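Local structure of ORF10 (Moritella marina, 6RIW) at residues E2-F13 with A263-A274; G377-G388 with K429-V437. The protein probably catalyses chain-extending condensations in polyunsaturated fatty acid synthesis, this chain being the ketosynthase and chain length factor didomain of a longer synthase subunit. All coordinates share one frame; numbering follows the deposited sequence.

Contact 1 of 2, residues E2-F13 with A263-A274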
ATOM      1  N   GLU A   2       5.174 -27.842  -4.047  1.00 21.35           N
ATOM      2  CA  GLU A   2       6.560 -28.170  -3.725  1.00 22.65           C
ATOM      3  C   GLU A   2       7.106 -27.352  -2.552  1.00 24.39           C
ATOM      4  O   GLU A   2       6.823 -26.161  -2.413  1.00 19.47           O
ATOM      5  CB  GLU A   2       7.438 -27.941  -4.957  1.00 23.36           C
ATOM      6  CG  GLU A   2       8.870 -28.338  -4.745  1.00 26.22           C
ATOM      7  CD  GLU A   2       9.729 -28.064  -5.946  1.00 27.55           C
ATOM      8  OE1 GLU A   2       9.190 -27.555  -6.953  1.00 28.62           O
ATOM      9  OE2 GLU A   2      10.944 -28.360  -5.878  1.00 26.40           O
ATOM     10  N   ASN A   3       7.902 -28.013  -1.705  1.00 22.75           N
ATOM     11  CA  ASN A   3       8.719 -27.338  -0.700  1.00 19.88           C
ATOM     12  C   ASN A   3       9.426 -26.113  -1.270  1.00 21.11           C
ATOM     13  O   ASN A   3      10.069 -26.187  -2.323  1.00 19.06           O
ATOM     14  CB  ASN A   3       9.786 -28.297  -0.166  1.00 21.08           C
ATOM     15  CG  ASN A   3       9.225 -29.318   0.806  1.00 24.49           C
ATOM     16  OD1 ASN A   3       8.099 -29.183   1.306  1.00 24.07           O
ATOM     17  ND2 ASN A   3      10.024 -30.338   1.099  1.00 26.52           N
ATOM     18  N   ILE A   4       9.340 -24.997  -0.547  1.00 18.67           N
ATOM     19  CA  ILE A   4      10.094 -23.787  -0.858  1.00 20.21           C
ATOM     20  C   ILE A   4      11.219 -23.655   0.160  1.00 17.37           C
ATOM     21  O   ILE A   4      10.984 -23.770   1.369  1.00 22.13           O
ATOM     22  CB  ILE A   4       9.188 -22.539  -0.847  1.00 19.40           C
ATOM     23  CG1 ILE A   4       8.069 -22.697  -1.888  1.00 17.77           C
ATOM     24  CG2 ILE A   4      10.027 -21.284  -1.101  1.00 17.72           C
ATOM     25  CD1 ILE A   4       8.587 -22.855  -3.334  1.00 18.50           C
ATOM     26  N   ALA A   5      12.435 -23.428  -0.325  1.00 16.17           N
ATOM     27  CA  ALA A   5      13.601 -23.231   0.529  1.00 18.65           C
ATOM     28  C   ALA A   5      13.847 -21.742   0.714  1.00 20.81           C
ATOM     29  O   ALA A   5      13.819 -20.982  -0.260  1.00 16.30           O
ATOM     30  CB  ALA A   5      14.841 -23.883  -0.075  1.00 18.94           C
ATOM     31  N   VAL A   6      14.067 -21.333   1.965  1.00 18.35           N
ATOM     32  CA  VAL A   6      14.595 -20.013   2.283  1.00 17.55           C
ATOM     33  C   VAL A   6      16.115 -20.078   2.210  1.00 22.88           C
ATOM     34  O   VAL A   6      16.753 -20.788   3.000  1.00 23.67           O
ATOM     35  CB  VAL A   6      14.136 -19.554   3.675  1.00 21.93           C
ATOM     36  CG1 VAL A   6      14.600 -18.100   3.933  1.00 19.32           C
ATOM     37  CG2 VAL A   6      12.631 -19.715   3.811  1.00 18.87           C
ATOM     38  N   VAL A   7      16.706 -19.340   1.271  1.00 16.57           N
ATOM     39  CA  VAL A   7      18.142 -19.443   1.023  1.00 20.09           C
ATOM     40  C   VAL A   7      18.894 -18.168   1.356  1.00 24.29           C
ATOM     41  O   VAL A   7      20.126 -18.128   1.200  1.00 22.23           O
ATOM     42  CB  VAL A   7      18.431 -19.883  -0.422  1.00 20.14           C
ATOM     43  CG1 VAL A   7      17.727 -21.212  -0.708  1.00 20.78           C
ATOM     44  CG2 VAL A   7      17.974 -18.805  -1.442  1.00 22.25           C
ATOM     45  N   GLY A   8      18.209 -17.134   1.838  1.00 19.14           N
ATOM     46  CA  GLY A   8      18.879 -15.911   2.234  1.00 18.23           C
ATOM     47  C   GLY A   8      17.952 -15.096   3.105  1.00 19.51           C
ATOM     48  O   GLY A   8      16.736 -15.123   2.882  1.00 17.64           O
ATOM     49  N   ILE A   9      18.488 -14.406   4.115  1.00 16.92           N
ATOM     50  CA  ILE A   9      17.672 -13.630   5.054  1.00 19.14           C
ATOM     51  C   ILE A   9      18.409 -12.351   5.392  1.00 20.13           C
ATOM     52  O   ILE A   9      19.641 -12.346   5.510  1.00 18.45           O
ATOM     53  CB  ILE A   9      17.382 -14.407   6.360  1.00 21.77           C
ATOM     54  CG1 ILE A   9      16.789 -15.786   6.076  1.00 24.96           C
ATOM     55  CG2 ILE A   9      16.459 -13.608   7.282  1.00 23.53           C
ATOM     56  CD1 ILE A   9      16.293 -16.517   7.316  1.00 27.78           C
ATOM     57  N   ALA A  10      17.655 -11.260   5.568  1.00 18.55           N
ATOM     58  CA  ALA A  10      18.251 -10.029   6.068  1.00 17.70           C
ATOM     59  C   ALA A  10      17.220  -9.271   6.892  1.00 17.71           C
ATOM     60  O   ALA A  10      16.006  -9.414   6.702  1.00 16.66           O
ATOM     61  CB  ALA A  10      18.784  -9.163   4.930  1.00 17.00           C
ATOM     62  N   ASN A  11      17.719  -8.436   7.801  1.00 17.59           N
ATOM     63  CA  ASN A  11      16.822  -7.659   8.641  1.00 17.98           C
ATOM     64  C   ASN A  11      17.417  -6.302   8.970  1.00 18.08           C
ATOM     65  O   ASN A  11      18.637  -6.142   9.096  1.00 18.62           O
ATOM     66  CB  ASN A  11      16.519  -8.373   9.949  1.00 19.66           C
ATOM     67  CG  ASN A  11      17.778  -8.605  10.775  1.00 23.98           C
ATOM     68  OD1 ASN A  11      18.651  -9.360  10.354  1.00 27.02           O
ATOM     69  ND2 ASN A  11      17.891  -7.934  11.927  1.00 22.38           N
ATOM     70  N   LEU A  12      16.523  -5.330   9.150  1.00 16.07           N
ATOM     71  CA  LEU A  12      16.852  -4.059   9.797  1.00 16.86           C
ATOM     72  C   LEU A  12      15.728  -3.859  10.798  1.00 20.34           C
ATOM     73  O   LEU A  12      14.643  -3.389  10.444  1.00 16.72           O
ATOM     74  CB  LEU A  12      16.971  -2.901   8.805  1.00 15.21           C
ATOM     75  CG  LEU A  12      17.364  -1.549   9.386  1.00 22.67           C
ATOM     76  CD1 LEU A  12      18.731  -1.652  10.082  1.00 18.44           C
ATOM     77  CD2 LEU A  12      17.401  -0.523   8.249  1.00 19.20           C
ATOM     78  N   PHE A  13      15.986  -4.250  12.041  1.00 16.94           N
ATOM     79  CA  PHE A  13      15.015  -4.238  13.122  1.00 17.83           C
ATOM     80  C   PHE A  13      15.454  -3.258  14.195  1.00 16.81           C
ATOM     81  O   PHE A  13      16.636  -2.902  14.266  1.00 20.61           O
ATOM     82  CB  PHE A  13      14.881  -5.628  13.766  1.00 18.31           C
ATOM     83  CG  PHE A  13      14.362  -6.704  12.853  1.00 17.17           C
ATOM     84  CD1 PHE A  13      13.650  -6.399  11.687  1.00 18.08           C
ATOM     85  CD2 PHE A  13      14.582  -8.035  13.174  1.00 16.18           C
ATOM     86  CE1 PHE A  13      13.176  -7.405  10.857  1.00 16.77           C
ATOM     87  CE2 PHE A  13      14.111  -9.056  12.358  1.00 17.93           C
ATOM     88  CZ  PHE A  13      13.396  -8.742  11.191  1.00 20.67           C
ATOM     89  N   ALA A 263      12.586  -3.216   8.470  1.00 14.04           N
ATOM     90  CA  ALA A 263      12.472  -3.899   7.188  1.00 11.71           C
ATOM     91  C   ALA A 263      13.079  -5.289   7.293  1.00 14.64           C
ATOM     92  O   ALA A 263      13.931  -5.548   8.144  1.00 15.39           O
ATOM     93  CB  ALA A 263      13.164  -3.117   6.061  1.00 14.40           C
ATOM     94  N   GLY A 264      12.615  -6.181   6.419  1.00 11.95           N
ATOM     95  CA  GLY A 264      13.194  -7.508   6.321  1.00 16.36           C
ATOM     96  C   GLY A 264      13.052  -8.046   4.914  1.00 15.78           C
ATOM     97  O   GLY A 264      12.170  -7.631   4.157  1.00 14.72           O
ATOM     98  N   MET A 265      13.925  -8.982   4.563  1.00 15.88           N
ATOM     99  CA  MET A 265      13.839  -9.593   3.242  1.00 14.31           C
ATOM    100  C   MET A 265      14.305 -11.042   3.304  1.00 17.13           C
ATOM    101  O   MET A 265      15.273 -11.355   3.993  1.00 16.68           O
ATOM    102  CB  MET A 265      14.685  -8.817   2.219  1.00 19.51           C
ATOM    103  CG  MET A 265      14.389  -9.163   0.761  1.00 22.72           C
ATOM    104  SD  MET A 265      12.749  -8.653   0.150  1.00 20.68           S
ATOM    105  CE  MET A 265      12.782  -6.858   0.442  1.00 22.42           C
ATOM    106  N   MET A 266      13.633 -11.910   2.547  1.00 15.10           N
ATOM    107  CA  MET A 266      14.053 -13.300   2.398  1.00 21.50           C
ATOM    108  C   MET A 266      14.173 -13.653   0.921  1.00 17.85           C
ATOM    109  O   MET A 266      13.449 -13.109   0.079  1.00 16.84           O
ATOM    110  CB  MET A 266      13.059 -14.234   3.050  1.00 19.05           C
ATOM    111  CG  MET A 266      13.192 -14.364   4.553  1.00 24.87           C
ATOM    112  SD  MET A 266      11.585 -14.868   5.214  1.00 36.04           S
ATOM    113  CE  MET A 266      10.999 -15.822   3.825  1.00 16.75           C
ATOM    114  N   VAL A 267      15.075 -14.587   0.610  1.00 14.83           N
ATOM    115  CA  VAL A 267      15.271 -15.098  -0.747  1.00 14.21           C
ATOM    116  C   VAL A 267      14.725 -16.518  -0.800  1.00 18.58           C
ATOM    117  O   VAL A 267      15.121 -17.362   0.017  1.00 17.69           O
ATOM    118  CB  VAL A 267      16.757 -15.084  -1.165  1.00 15.31           C
ATOM    119  CG1 VAL A 267      16.880 -15.511  -2.623  1.00 18.09           C
ATOM    120  CG2 VAL A 267      17.385 -13.734  -0.928  1.00 19.38           C
ATOM    121  N   LEU A 268      13.813 -16.781  -1.746  1.00 15.28           N
ATOM    122  CA  LEU A 268      13.094 -18.046  -1.850  1.00 17.21           C
ATOM    123  C   LEU A 268      13.374 -18.751  -3.172  1.00 18.66           C
ATOM    124  O   LEU A 268      13.393 -18.122  -4.234  1.00 14.32           O
ATOM    125  CB  LEU A 268      11.579 -17.837  -1.737  1.00 16.02           C
ATOM    126  CG  LEU A 268      11.069 -17.028  -0.549  1.00 17.34           C
ATOM    127  CD1 LEU A 268       9.551 -16.924  -0.584  1.00 16.53           C
ATOM    128  CD2 LEU A 268      11.530 -17.670   0.754  1.00 18.98           C
ATOM    129  N   LYS A 269      13.529 -20.077  -3.112  1.00 18.04           N
ATOM    130  CA  LYS A 269      13.628 -20.901  -4.313  1.00 17.05           C
ATOM    131  C   LYS A 269      12.866 -22.198  -4.082  1.00 20.51           C
ATOM    132  O   LYS A 269      12.666 -22.615  -2.940  1.00 19.95           O
ATOM    133  CB  LYS A 269      15.098 -21.222  -4.678  1.00 21.47           C
ATOM    134  CG  LYS A 269      15.893 -20.023  -5.228  1.00 22.68           C
ATOM    135  CD  LYS A 269      17.401 -20.330  -5.284  1.00 21.90           C
ATOM    136  CE  LYS A 269      17.733 -21.391  -6.334  1.00 27.88           C
ATOM    137  NZ  LYS A 269      19.192 -21.372  -6.708  1.00 25.36           N
ATOM    138  N   ARG A 270      12.408 -22.818  -5.170  1.00 19.03           N
ATOM    139  CA  ARG A 270      11.888 -24.175  -5.059  1.00 22.24           C
ATOM    140  C   ARG A 270      12.997 -25.074  -4.508  1.00 19.97           C
ATOM    141  O   ARG A 270      14.167 -24.920  -4.863  1.00 21.36           O
ATOM    142  CB  ARG A 270      11.387 -24.675  -6.431  1.00 20.31           C
ATOM    143  CG  ARG A 270      10.166 -23.897  -6.962  1.00 18.59           C
ATOM    144  CD  ARG A 270       9.732 -24.323  -8.372  1.00 17.87           C
ATOM    145  NE  ARG A 270      10.791 -24.069  -9.339  1.00 18.69           N
ATOM    146  CZ  ARG A 270      10.879 -22.980 -10.094  1.00 23.24           C
ATOM    147  NH1 ARG A 270      11.904 -22.822 -10.920  1.00 20.75           N
ATOM    148  NH2 ARG A 270       9.952 -22.033 -10.023  1.00 17.64           N
ATOM    149  N   GLN A 271      12.635 -25.978  -3.597  1.00 20.97           N
ATOM    150  CA  GLN A 271      13.658 -26.783  -2.925  1.00 23.51           C
ATOM    151  C   GLN A 271      14.496 -27.580  -3.920  1.00 22.51           C
ATOM    152  O   GLN A 271      15.713 -27.708  -3.746  1.00 26.16           O
ATOM    153  CB  GLN A 271      13.022 -27.730  -1.909  1.00 22.71           C
ATOM    154  CG  GLN A 271      14.062 -28.404  -0.991  1.00 22.32           C
ATOM    155  CD  GLN A 271      13.520 -29.664  -0.360  1.00 27.96           C
ATOM    156  OE1 GLN A 271      12.452 -30.140  -0.737  1.00 26.68           O
ATOM    157  NE2 GLN A 271      14.246 -30.205   0.613  1.00 24.91           N
ATOM    158  N   SER A 272      13.868 -28.101  -4.979  1.00 24.48           N
ATOM    159  CA  SER A 272      14.613 -28.824  -6.014  1.00 27.33           C
ATOM    160  C   SER A 272      15.756 -27.984  -6.573  1.00 28.96           C
ATOM    161  O   SER A 272      16.876 -28.481  -6.749  1.00 23.35           O
ATOM    162  CB  SER A 272      13.672 -29.247  -7.143  1.00 27.58           C
ATOM    163  OG  SER A 272      12.999 -28.123  -7.676  1.00 29.01           O
ATOM    164  N   ASP A 273      15.495 -26.703  -6.861  1.00 26.94           N
ATOM    165  CA  ASP A 273      16.542 -25.846  -7.409  1.00 25.42           C
ATOM    166  C   ASP A 273      17.579 -25.499  -6.348  1.00 25.91           C
ATOM    167  O   ASP A 273      18.775 -25.400  -6.649  1.00 26.33           O
ATOM    168  CB  ASP A 273      15.932 -24.562  -7.991  1.00 26.10           C
ATOM    169  CG  ASP A 273      14.987 -24.829  -9.164  1.00 32.67           C
ATOM    170  OD1 ASP A 273      15.003 -25.953  -9.720  1.00 32.47           O
ATOM    171  OD2 ASP A 273      14.218 -23.907  -9.536  1.00 31.44           O
ATOM    172  N   ALA A 274      17.141 -25.307  -5.099  1.00 22.46           N
ATOM    173  CA  ALA A 274      18.083 -24.954  -4.042  1.00 24.18           C
ATOM    174  C   ALA A 274      19.053 -26.098  -3.765  1.00 26.43           C
ATOM    175  O   ALA A 274      20.244 -25.867  -3.529  1.00 25.16           O
ATOM    176  CB  ALA A 274      17.334 -24.576  -2.758  1.00 25.42           C
TER
HETATM  177  O   HOH W   1      10.094 -28.483  -9.383  1.00 33.15           O

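Contact 2 of 2, residues G377-G388 with K429-V437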
ATOM      1  N   GLY A 377       9.156 -12.186  13.205  1.00 20.01           N
ATOM      2  CA  GLY A 377       8.535 -13.443  13.602  1.00 22.26           C
ATOM      3  C   GLY A 377       9.023 -14.613  12.770  1.00 21.77           C
ATOM      4  O   GLY A 377       9.450 -15.642  13.307  1.00 22.46           O
ATOM      5  N   MET A 378       8.981 -14.468  11.438  1.00 19.85           N
ATOM      6  CA  MET A 378       9.454 -15.545  10.570  1.00 21.76           C
ATOM      7  C   MET A 378      10.950 -15.772  10.738  1.00 22.57           C
ATOM      8  O   MET A 378      11.419 -16.914  10.692  1.00 19.49           O
ATOM      9  CB  MET A 378       9.129 -15.243   9.102  1.00 23.83           C
ATOM     10  CG  MET A 378       7.653 -15.280   8.766  1.00 19.85           C
ATOM     11  SD  MET A 378       7.340 -15.067   6.991  1.00 23.27           S
ATOM     12  CE  MET A 378       7.607 -13.285   6.823  1.00 21.36           C
ATOM     13  N   THR A 379      11.720 -14.696  10.924  1.00 20.17           N
ATOM     14  CA  THR A 379      13.157 -14.860  11.097  1.00 21.83           C
ATOM     15  C   THR A 379      13.460 -15.630  12.380  1.00 21.20           C
ATOM     16  O   THR A 379      14.267 -16.570  12.374  1.00 22.24           O
ATOM     17  CB  THR A 379      13.849 -13.488  11.078  1.00 22.90           C
ATOM     18  OG1 THR A 379      13.554 -12.820   9.830  1.00 23.26           O
ATOM     19  CG2 THR A 379      15.367 -13.637  11.212  1.00 22.81           C
ATOM     20  N   LYS A 380      12.789 -15.266  13.479  1.00 21.17           N
ATOM     21  CA  LYS A 380      12.936 -15.985  14.743  1.00 21.62           C
ATOM     22  C   LYS A 380      12.609 -17.464  14.579  1.00 25.32           C
ATOM     23  O   LYS A 380      13.354 -18.337  15.051  1.00 22.52           O
ATOM     24  CB  LYS A 380      12.030 -15.345  15.800  1.00 20.72           C
ATOM     25  CG  LYS A 380      12.015 -16.049  17.165  1.00 26.40           C
ATOM     26  CD  LYS A 380      11.191 -15.252  18.171  1.00 23.82           C
ATOM     27  CE  LYS A 380      10.785 -16.100  19.373  1.00 25.84           C
ATOM     28  NZ  LYS A 380       9.658 -15.458  20.127  1.00 25.17           N
ATOM     29  N   ALA A 381      11.493 -17.770  13.913  1.00 21.46           N
ATOM     30  CA  ALA A 381      11.084 -19.167  13.781  1.00 21.03           C
ATOM     31  C   ALA A 381      12.049 -19.953  12.901  1.00 23.91           C
ATOM     32  O   ALA A 381      12.414 -21.094  13.231  1.00 23.55           O
ATOM     33  CB  ALA A 381       9.656 -19.251  13.239  1.00 22.84           C
ATOM     34  N   MET A 382      12.485 -19.370  11.778  1.00 22.35           N
ATOM     35  CA  MET A 382      13.413 -20.086  10.909  1.00 22.00           C
ATOM     36  C   MET A 382      14.764 -20.297  11.574  1.00 25.62           C
ATOM     37  O   MET A 382      15.392 -21.349  11.384  1.00 26.76           O
ATOM     38  CB  MET A 382      13.601 -19.351   9.580  1.00 24.88           C
ATOM     39  CG  MET A 382      12.347 -19.318   8.748  1.00 25.89           C
ATOM     40  SD  MET A 382      12.549 -18.245   7.318  1.00 30.25           S
ATOM     41  CE  MET A 382      10.804 -18.051   6.868  1.00 29.47           C
ATOM     42  N   LEU A 383      15.248 -19.311  12.335  1.00 23.42           N
ATOM     43  CA  LEU A 383      16.510 -19.512  13.040  1.00 25.26           C
ATOM     44  C   LEU A 383      16.348 -20.523  14.170  1.00 28.25           C
ATOM     45  O   LEU A 383      17.261 -21.315  14.432  1.00 30.00           O
ATOM     46  CB  LEU A 383      17.053 -18.185  13.576  1.00 25.42           C
ATOM     47  CG  LEU A 383      17.601 -17.233  12.496  1.00 25.19           C
ATOM     48  CD1 LEU A 383      18.076 -15.906  13.098  1.00 21.14           C
ATOM     49  CD2 LEU A 383      18.700 -17.882  11.661  1.00 28.05           C
ATOM     50  N   ALA A 384      15.197 -20.510  14.847  1.00 27.20           N
ATOM     51  CA  ALA A 384      14.943 -21.476  15.914  1.00 24.27           C
ATOM     52  C   ALA A 384      14.857 -22.897  15.368  1.00 29.06           C
ATOM     53  O   ALA A 384      15.328 -23.845  16.012  1.00 27.90           O
ATOM     54  CB  ALA A 384      13.651 -21.120  16.643  1.00 24.83           C
ATOM     55  N   LEU A 385      14.231 -23.063  14.195  1.00 26.93           N
ATOM     56  CA  LEU A 385      14.143 -24.380  13.568  1.00 26.82           C
ATOM     57  C   LEU A 385      15.518 -24.911  13.193  1.00 31.21           C
ATOM     58  O   LEU A 385      15.778 -26.115  13.314  1.00 32.71           O
ATOM     59  CB  LEU A 385      13.243 -24.320  12.330  1.00 23.62           C
ATOM     60  CG  LEU A 385      11.737 -24.314  12.588  1.00 26.30           C
ATOM     61  CD1 LEU A 385      10.961 -23.743  11.368  1.00 24.70           C
ATOM     62  CD2 LEU A 385      11.236 -25.697  12.951  1.00 24.77           C
ATOM     63  N   GLY A 386      16.410 -24.039  12.717  1.00 28.41           N
ATOM     64  CA  GLY A 386      17.733 -24.490  12.327  1.00 29.31           C
ATOM     65  C   GLY A 386      18.645 -24.792  13.498  1.00 31.76           C
ATOM     66  O   GLY A 386      19.465 -25.711  13.424  1.00 35.88           O
ATOM     67  N   LYS A 387      18.515 -24.040  14.586  1.00 29.91           N
ATOM     68  CA  LYS A 387      19.397 -24.156  15.744  1.00 34.39           C
ATOM     69  C   LYS A 387      18.842 -25.039  16.862  1.00 35.71           C
ATOM     70  O   LYS A 387      19.587 -25.367  17.795  1.00 33.12           O
ATOM     71  CB  LYS A 387      19.699 -22.757  16.302  1.00 33.17           C
ATOM     72  CG  LYS A 387      20.422 -21.865  15.304  1.00 30.67           C
ATOM     73  CD  LYS A 387      20.819 -20.546  15.929  1.00 38.46           C
ATOM     74  CE  LYS A 387      21.745 -19.748  15.009  1.00 40.15           C
ATOM     75  NZ  LYS A 387      23.011 -20.480  14.724  1.00 42.88           N
ATOM     76  N   GLY A 388      17.567 -25.420  16.807  1.00 30.79           N
ATOM     77  CA  GLY A 388      17.007 -26.257  17.854  1.00 34.71           C
ATOM     78  C   GLY A 388      16.812 -25.590  19.199  1.00 35.40           C
ATOM     79  O   GLY A 388      16.704 -26.288  20.218  1.00 30.88           O
ATOM     80  N   LYS A 429      10.466 -37.363  12.607  1.00 38.86           N
ATOM     81  CA  LYS A 429       9.555 -36.215  12.591  1.00 38.97           C
ATOM     82  C   LYS A 429      10.327 -34.896  12.499  1.00 37.27           C
ATOM     83  O   LYS A 429      11.152 -34.592  13.363  1.00 35.20           O
ATOM     84  CB  LYS A 429       8.664 -36.217  13.839  1.00 40.38           C
ATOM     85  CG  LYS A 429       7.615 -35.118  13.845  1.00 40.21           C
ATOM     86  CD  LYS A 429       7.118 -34.822  15.247  1.00 39.08           C
ATOM     87  CE  LYS A 429       7.106 -33.324  15.518  1.00 42.33           C
ATOM     88  NZ  LYS A 429       8.480 -32.734  15.473  1.00 41.46           N
ATOM     89  N   PRO A 430      10.065 -34.103  11.458  1.00 36.27           N
ATOM     90  CA  PRO A 430      10.783 -32.828  11.319  1.00 34.79           C
ATOM     91  C   PRO A 430      10.341 -31.831  12.384  1.00 29.30           C
ATOM     92  O   PRO A 430       9.169 -31.777  12.760  1.00 29.54           O
ATOM     93  CB  PRO A 430      10.407 -32.345   9.906  1.00 32.06           C
ATOM     94  CG  PRO A 430       9.540 -33.443   9.287  1.00 36.34           C
ATOM     95  CD  PRO A 430       9.011 -34.263  10.438  1.00 38.77           C
ATOM     96  N   ARG A 431      11.300 -31.059  12.895  1.00 29.89           N
ATOM     97  CA  ARG A 431      10.952 -29.891  13.691  1.00 27.91           C
ATOM     98  C   ARG A 431      10.030 -28.995  12.875  1.00 28.09           C
ATOM     99  O   ARG A 431      10.328 -28.684  11.717  1.00 25.62           O
ATOM    100  CB  ARG A 431      12.207 -29.122  14.099  1.00 26.51           C
ATOM    101  CG  ARG A 431      13.020 -29.796  15.203  1.00 30.66           C
ATOM    102  CD  ARG A 431      14.075 -28.860  15.757  1.00 32.80           C
ATOM    103  NE  ARG A 431      15.088 -28.570  14.754  1.00 37.43           N
ATOM    104  CZ  ARG A 431      16.395 -28.737  14.933  1.00 39.57           C
ATOM    105  NH1 ARG A 431      16.859 -29.192  16.094  1.00 45.20           N
ATOM    106  NH2 ARG A 431      17.236 -28.450  13.943  1.00 38.95           N
ATOM    107  N   THR A 432       8.915 -28.581  13.475  1.00 25.46           N
ATOM    108  CA  THR A 432       7.858 -27.895  12.747  1.00 26.47           C
ATOM    109  C   THR A 432       7.352 -26.702  13.549  1.00 27.67           C
ATOM    110  O   THR A 432       7.065 -26.826  14.743  1.00 24.91           O
ATOM    111  CB  THR A 432       6.715 -28.863  12.428  1.00 28.05           C
ATOM    112  OG1 THR A 432       7.247 -29.971  11.691  1.00 26.31           O
ATOM    113  CG2 THR A 432       5.648 -28.185  11.590  1.00 27.45           C
ATOM    114  N   ALA A 433       7.237 -25.549  12.883  1.00 23.49           N
ATOM    115  CA  ALA A 433       6.768 -24.325  13.509  1.00 22.97           C
ATOM    116  C   ALA A 433       5.682 -23.689  12.656  1.00 24.38           C
ATOM    117  O   ALA A 433       5.686 -23.808  11.430  1.00 23.55           O
ATOM    118  CB  ALA A 433       7.922 -23.329  13.714  1.00 21.30           C
ATOM    119  N   GLY A 434       4.749 -23.010  13.316  1.00 23.28           N
ATOM    120  CA  GLY A 434       3.791 -22.154  12.644  1.00 23.89           C
ATOM    121  C   GLY A 434       4.150 -20.697  12.873  1.00 20.31           C
ATOM    122  O   GLY A 434       4.777 -20.350  13.876  1.00 23.18           O
ATOM    123  N   VAL A 435       3.771 -19.834  11.932  1.00 19.58           N
ATOM    124  CA  VAL A 435       3.845 -18.390  12.136  1.00 20.76           C
ATOM    125  C   VAL A 435       2.497 -17.800  11.755  1.00 20.02           C
ATOM    126  O   VAL A 435       1.998 -18.055  10.649  1.00 19.70           O
ATOM    127  CB  VAL A 435       4.967 -17.727  11.307  1.00 18.26           C
ATOM    128  CG1 VAL A 435       4.991 -16.214  11.580  1.00 20.03           C
ATOM    129  CG2 VAL A 435       6.308 -18.333  11.610  1.00 21.81           C
ATOM    130  N   SER A 436       1.908 -17.017  12.660  1.00 17.12           N
ATOM    131  CA  SER A 436       0.603 -16.403  12.455  1.00 20.89           C
ATOM    132  C   SER A 436       0.728 -14.885  12.443  1.00 21.48           C
ATOM    133  O   SER A 436       1.466 -14.304  13.250  1.00 20.04           O
ATOM    134  CB  SER A 436      -0.410 -16.834  13.544  1.00 24.89           C
ATOM    135  OG  SER A 436      -0.411 -18.243  13.723  1.00 23.57           O
ATOM    136  N   VAL A 437       0.006 -14.239  11.526  1.00 21.46           N
ATOM    137  CA  VAL A 437      -0.151 -12.787  11.557  1.00 19.36           C
ATOM    138  C   VAL A 437      -1.604 -12.463  11.233  1.00 24.01           C
ATOM    139  O   VAL A 437      -2.168 -12.999  10.269  1.00 22.37           O
ATOM    140  CB  VAL A 437       0.816 -12.039  10.605  1.00 20.78           C
ATOM    141  CG1 VAL A 437       2.231 -12.070  11.147  1.00 22.99           C
ATOM    142  CG2 VAL A 437       0.797 -12.651   9.195  1.00 21.24           C
TER

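Contact 1 of 2, residues E2-F13 with A263-A274
Ala5 and Lys269 pair in the regular antiparallel manner, each backbone N-H meeting the other's carbonyl; Ala10 with Met265 and Leu12 with Ala263 do the same. A classic beta bulge breaks the rhythm: Val7 and Gly8 both face Val267, whose O accepts from Val7 N (2.8 Å) while its N donates to Gly8 O (2.9 Å).

Polar side chains take over where the second strand turns into helix 271-277. The extended chain of Glu2, its CG swung opposite the backbone N (chi1 -176°), spans the gap to the first helical turn and sets OE2 against Ser272, where OG binds its syn lone pair at 2.7 Å and N meets it nearly head-on at 3.1 Å. Near the magnesium site of Met1 and Lys286, Asn3 ND2 donates in its own amide plane to Gln271 OE1 (3.1 Å), but above that carbonyl's plane; Gln271 NE2 turns to Thr453 O and Thr455 O.

Apolar contacts line both faces of the pair. Val6 CG2 lies alongside Leu268 CD2 (3.8 Å), the side chains of Val7 and Val267 cross at about a right angle, CG2 of Val7 on CG1 of Val267 (3.7 Å), and Ala5 CB touches Ala274 CB (3.7 Å).

These are neighbouring strands of a thiolase-fold sheet: strand 283-292 flanks 4-12, strand 217-224 flanks 263-270, helix 374-387 covers Val6, Ile9 and Met266, and helix 88-104 Ala10, Leu12 and Met265.

Contact 2 of 2, residues G377-G388 with K429-V437
From Met378 beside Val435 to Leu385 beside Arg431, helix 377-387 runs antiparallel to strand 432-437, their directions 177° apart and their axes 8.9 Å apart at closest approach. This is the helix-on-sheet packing of the thiolase fold, in which helices sandwiched between two sheets form the middle of an alpha-beta-alpha-beta-alpha stack. So close an alignment lets one side of the helix meet alternate strand residues in turn.

Val435 uses both branches: CG1 touches Met378 CG (4.0 Å), and CG2 meets Ala381 CB (3.8 Å). One helical turn further on, Leu385 spreads its fork over the strand's first residues and the one before them, CD1 against Ala433 CB (3.9 Å) and CD2 against Arg431 CB (3.7 Å). Leu449 and Trp419 add to the packing around this leucine.

Arg431 reaches the C-terminal end of the helix, its chain bent at chi3 (-67°), and NH2 lies 2.8 Å from Leu385 O. Gly388, the first residue past the helix, covers one face of the guanidinium. It has a positive phi (70°), and a CB there would collide with Arg431 NH1, both consistent with a glycine here. A leucine in place of Arg431 would probably leave the Leu385 carbonyl without its cationic neighbour and Gly388 without the flat group against it. The closest point of that cover is Gly388 CA, which lies over the guanidinium face, 3.4 Å from Arg431 NH1.

The N-terminal strand waits some 250 residues for its partner: contact 1 closes that long loop, joining the first strand of the ketosynthase domain to strand 263-270. The chain then passes through strand 283-292 before contact 2 closes a much shorter loop of 40 residues, largely without helix or strand. The two lie in series, neither nested nor crossed, yet their centres lie about 13 Å apart. Met382, on the helix of contact 2, does most of the joining: its CE lies 3.7 Å from Met266 SD, its sulfur packs on Val6 and Ile9, and Thr379 meets Ile9 as well. Helix 374-387 thus ties strands 4-12 and 263-270 to strand 432-439.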